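Local atomic coordinates of sarcoplasmic calcium-binding protein (Branchiostoma lanceolatum, PDB entry 2SAS), a protein that binds calcium ions through EF-hand loops and appears to be more abundant in fast-contracting muscle, though its functional role there is not established. Residues 63-66 and 67-71; 142-145 and 146-150. One frame throughout, in Å; residues are numbered along the deposited sequence.

Contact 1: 63-66 and 67-71; sequences RDLK and GRADI. With CA (calcium ion), chain C.
Asp-64 and Arg-68, one helical turn apart, are joined by a salt bridge on the flank of helix 48-69. Arg-68 NE lies 2.5 Å from Asp-64 OD1, and this oxygen sits at the guanidinium edge, in its plane. The arginine NE-H comes down on OD1 from above the carboxylate plane. The two planes are turned 53° against each other, so the pair does not form a flat fork. The second bond, from Arg-68 NH2 to Asp-64 OD2, is short at 2.8 Å but bent (127°), and so weak. Asp-64 CG stands anti to the backbone N (chi1 -174°), which directs the carboxylate along the helix to the arginine. The aliphatic part of Arg-68 runs past the turn, with CG 3.3 Å from Asp-64 O. Ala-101 touches both side chains of the pair.

The backbone beneath is in its last turn. Leu-65 O takes two N-H groups, from Ala-69 N at 2.9 Å and from Arg-68 N at 3.0 Å. The Ala-69 donor lies nearly along the C=O axis, whereas the Arg-68 donor stands above the carbonyl plane. On the buried side, Leu-65 and Ala-69 both pack on Met-85 of helix 79-91.

Asp-70 N still bonds to Lys-66 O, at 3.0 Å, although Asp-70 has already left helical geometry and centres an inverse gamma turn. This bond ties the first loop residue to the helix. Asp-70 OD1 binds calcium at 1.9 Å, and a water oxygen lies 2.3 Å from the same calcium ion. Asn-72, Asp-74, Val-76 and Glu-81 supply the remaining protein ligands, and Glu-81 OE2 also takes a hydrogen bond from Ile-71 N. The arrangement is the passage from entering helix to calcium-binding loop of an EF-hand.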
# COMPACT_ATOMS: atom_id res chain seq x y z
N ARG A 63 -21.11 -16.06 -2.79
CA ARG A 63 -22.38 -16.46 -2.21
C ARG A 63 -22.30 -16.44 -0.69
O ARG A 63 -23.18 -15.89 -0.03
CB ARG A 63 -22.79 -17.84 -2.71
CG ARG A 63 -24.09 -18.42 -2.21
CD ARG A 63 -24.93 -18.93 -3.36
NE ARG A 63 -24.64 -18.21 -4.61
CZ ARG A 63 -24.06 -18.82 -5.64
NH1 ARG A 63 -23.67 -20.09 -5.53
NH2 ARG A 63 -23.84 -18.18 -6.80
N ASP A 64 -21.26 -17.03 -0.13
CA ASP A 64 -21.14 -17.06 1.34
C ASP A 64 -20.82 -15.66 1.86
O ASP A 64 -21.29 -15.38 2.99
CB ASP A 64 -20.07 -18.05 1.78
CG ASP A 64 -19.99 -18.25 3.28
OD1 ASP A 64 -19.22 -17.49 3.91
OD2 ASP A 64 -20.63 -19.14 3.82
N LEU A 65 -20.06 -14.87 1.14
CA LEU A 65 -19.76 -13.52 1.66
C LEU A 65 -21.05 -12.68 1.58
O LEU A 65 -21.42 -12.09 2.62
CB LEU A 65 -18.55 -12.93 0.99
CG LEU A 65 -18.19 -11.47 1.25
CD1 LEU A 65 -17.76 -11.28 2.67
CD2 LEU A 65 -17.11 -11.08 0.24
N LYS A 66 -21.62 -12.60 0.39
CA LYS A 66 -22.87 -11.86 0.14
C LYS A 66 -23.94 -12.20 1.18
O LYS A 66 -24.58 -11.30 1.75
CB LYS A 66 -23.45 -12.19 -1.24
CG LYS A 66 -24.25 -11.14 -1.95
CD LYS A 66 -24.77 -11.58 -3.31
CE LYS A 66 -25.97 -12.50 -3.29
NZ LYS A 66 -25.59 -13.90 -2.94
N GLY A 67 -24.17 -13.45 1.43
CA GLY A 67 -25.17 -13.92 2.40
C GLY A 67 -24.89 -13.65 3.84
O GLY A 67 -25.71 -13.94 4.74
N ARG A 68 -23.75 -13.10 4.18
CA ARG A 68 -23.35 -12.80 5.55
C ARG A 68 -23.14 -11.31 5.82
O ARG A 68 -23.28 -10.87 6.99
CB ARG A 68 -21.99 -13.38 5.89
CG ARG A 68 -21.83 -14.83 6.23
CD ARG A 68 -20.37 -15.11 6.47
NE ARG A 68 -20.05 -16.47 6.08
CZ ARG A 68 -20.38 -17.49 6.90
NH1 ARG A 68 -20.92 -17.19 8.08
NH2 ARG A 68 -20.15 -18.76 6.59
N ALA A 69 -22.75 -10.61 4.79
CA ALA A 69 -22.41 -9.19 4.96
C ALA A 69 -23.35 -8.26 4.25
O ALA A 69 -23.38 -7.11 4.67
CB ALA A 69 -20.95 -8.96 4.52
N ASP A 70 -24.08 -8.76 3.26
CA ASP A 70 -25.00 -7.85 2.56
C ASP A 70 -26.31 -7.71 3.37
O ASP A 70 -27.31 -8.41 3.08
CB ASP A 70 -25.25 -8.32 1.16
CG ASP A 70 -25.91 -7.27 0.28
OD1 ASP A 70 -25.71 -6.04 0.47
OD2 ASP A 70 -26.55 -7.81 -0.63
N ILE A 71 -26.27 -6.78 4.28
CA ILE A 71 -27.42 -6.53 5.15
C ILE A 71 -28.66 -6.04 4.43
O ILE A 71 -29.73 -6.60 4.79
CB ILE A 71 -26.99 -5.67 6.38
CG1 ILE A 71 -25.91 -6.42 7.22
CG2 ILE A 71 -28.25 -5.35 7.24
CD1 ILE A 71 -26.33 -7.88 7.63
CA CA C . -25.12 -4.19 0.46
O HOH W 1 -24.65 -1.98 0.12

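Contact 2: 142-145 and 146-150; sequences PAVY and NVITD
The C-terminal end of helix 141-149, in the EF-hand 4 range, brings Tyr-145 and Thr-149 together one turn apart. Thr-149 CG2 lies over one face of the tyrosine ring, 3.3 Å from Tyr-145 CE2. The ring is swung toward this methyl because Tyr-145 CG is anti to the backbone N (chi1 -170°). The phenol oxygen is hydrogen-bonded to Val-122 O, and the tyrosine also touches Leu-124 and Phe-127 of helix 124-130.

Tyr-145 O accepts two bonds from Thr-149. Thr-149 N lies 2.9 Å from Tyr-145 O, and Thr-149 OG1 lies 3.1 Å from Tyr-145 O. They reach the oxygen from opposite faces of the carbonyl plane. A valine in place of Thr-149 would probably leave Tyr-145 O without its second donor. Just beyond, the helix ends in a Schellman motif. Asp-150 is its C-prime residue, with positive phi, and Gly-151 N bonds back to Asn-146 O.

Asn-146 repeats the double grip a turn earlier. Its ND2 meets Pro-142 O at 2.8 Å in an almost straight bond (175°), and this oxygen lies in the side-chain amide plane. Asn-146 N reaches Pro-142 O at 3.0 Å, from the opposite face of that carbonyl.

On the buried side, Ile-148 CG1 comes within 3.2 Å of Val-144 O. Val-144 and Ile-148 both rest on Phe-127, and Ile-148 also reaches Leu-164 of helix 158-170.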
# COMPACT_ATOMS: atom_id res chain seq x y z
N PRO A 142 14.27 -10.39 3.18
CA PRO A 142 14.84 -11.47 3.99
C PRO A 142 14.49 -11.35 5.45
O PRO A 142 14.22 -12.40 6.10
CB PRO A 142 16.38 -11.35 3.78
CG PRO A 142 16.48 -10.70 2.43
CD PRO A 142 15.32 -9.72 2.34
N ALA A 143 14.48 -10.18 6.06
CA ALA A 143 14.09 -10.04 7.47
C ALA A 143 12.59 -10.29 7.67
O ALA A 143 12.19 -10.73 8.74
CB ALA A 143 14.43 -8.68 8.04
N VAL A 144 11.76 -9.92 6.70
CA VAL A 144 10.30 -10.16 6.84
C VAL A 144 10.11 -11.66 6.69
O VAL A 144 9.32 -12.30 7.37
CB VAL A 144 9.48 -9.33 5.83
CG1 VAL A 144 8.05 -9.83 5.76
CG2 VAL A 144 9.56 -7.84 6.11
N TYR A 145 10.87 -12.24 5.77
CA TYR A 145 10.74 -13.72 5.57
C TYR A 145 11.19 -14.48 6.79
O TYR A 145 10.70 -15.58 7.07
CB TYR A 145 11.58 -14.11 4.36
CG TYR A 145 11.35 -15.51 3.92
CD1 TYR A 145 10.18 -15.70 3.17
CD2 TYR A 145 12.17 -16.61 4.20
CE1 TYR A 145 9.84 -16.95 2.69
CE2 TYR A 145 11.83 -17.89 3.69
CZ TYR A 145 10.68 -18.03 2.96
OH TYR A 145 10.25 -19.22 2.46
N ASN A 146 12.14 -13.95 7.57
CA ASN A 146 12.61 -14.64 8.78
C ASN A 146 11.60 -14.58 9.90
O ASN A 146 11.58 -15.47 10.77
CB ASN A 146 14.06 -14.22 9.10
CG ASN A 146 15.02 -15.13 8.30
OD1 ASN A 146 15.45 -16.20 8.76
ND2 ASN A 146 15.33 -14.76 7.08
N VAL A 147 10.74 -13.56 9.94
CA VAL A 147 9.68 -13.54 10.98
C VAL A 147 8.71 -14.66 10.61
O VAL A 147 8.25 -15.48 11.40
CB VAL A 147 9.01 -12.17 11.06
CG1 VAL A 147 7.72 -12.25 11.90
CG2 VAL A 147 9.92 -11.08 11.55
N ILE A 148 8.41 -14.75 9.29
CA ILE A 148 7.49 -15.81 8.85
C ILE A 148 8.01 -17.24 9.07
O ILE A 148 7.27 -18.17 9.48
CB ILE A 148 7.12 -15.64 7.35
CG1 ILE A 148 6.78 -14.15 7.03
CG2 ILE A 148 5.98 -16.62 7.00
CD1 ILE A 148 6.29 -13.94 5.56
N THR A 149 9.26 -17.49 8.72
CA THR A 149 9.83 -18.84 8.86
C THR A 149 10.43 -19.02 10.23
O THR A 149 10.93 -20.10 10.56
CB THR A 149 10.90 -19.12 7.74
OG1 THR A 149 11.98 -18.18 8.05
CG2 THR A 149 10.30 -19.01 6.34
N ASP A 150 10.30 -17.96 11.02
CA ASP A 150 10.79 -17.97 12.41
C ASP A 150 12.23 -18.46 12.54
O ASP A 150 12.53 -19.34 13.39
CB ASP A 150 9.82 -18.76 13.31
CG ASP A 150 10.27 -18.53 14.75
OD1 ASP A 150 10.80 -17.43 14.96
OD2 ASP A 150 10.19 -19.42 15.61

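Contact 1 comes first along the chain, at the end of helix 48-69. Contact 2 follows at the end of helix 141-149. Their centres are 35 Å apart, on opposite sides of the chain's centre. The nearest atoms are about 24 Å apart, so the two do not touch. They share no helix and fall in different EF-hand ranges, the second and the fourth. Both are helix ends, but they lead to different things. Contact 1 supplies a calcium ligand. Contact 2 holds none, yet the side chain of Tyr-145 comes within about 8 Å of the calcium bound in the third EF-hand. Contact 1 thus belongs to a calcium-loaded hand, contact 2 to one without calcium here.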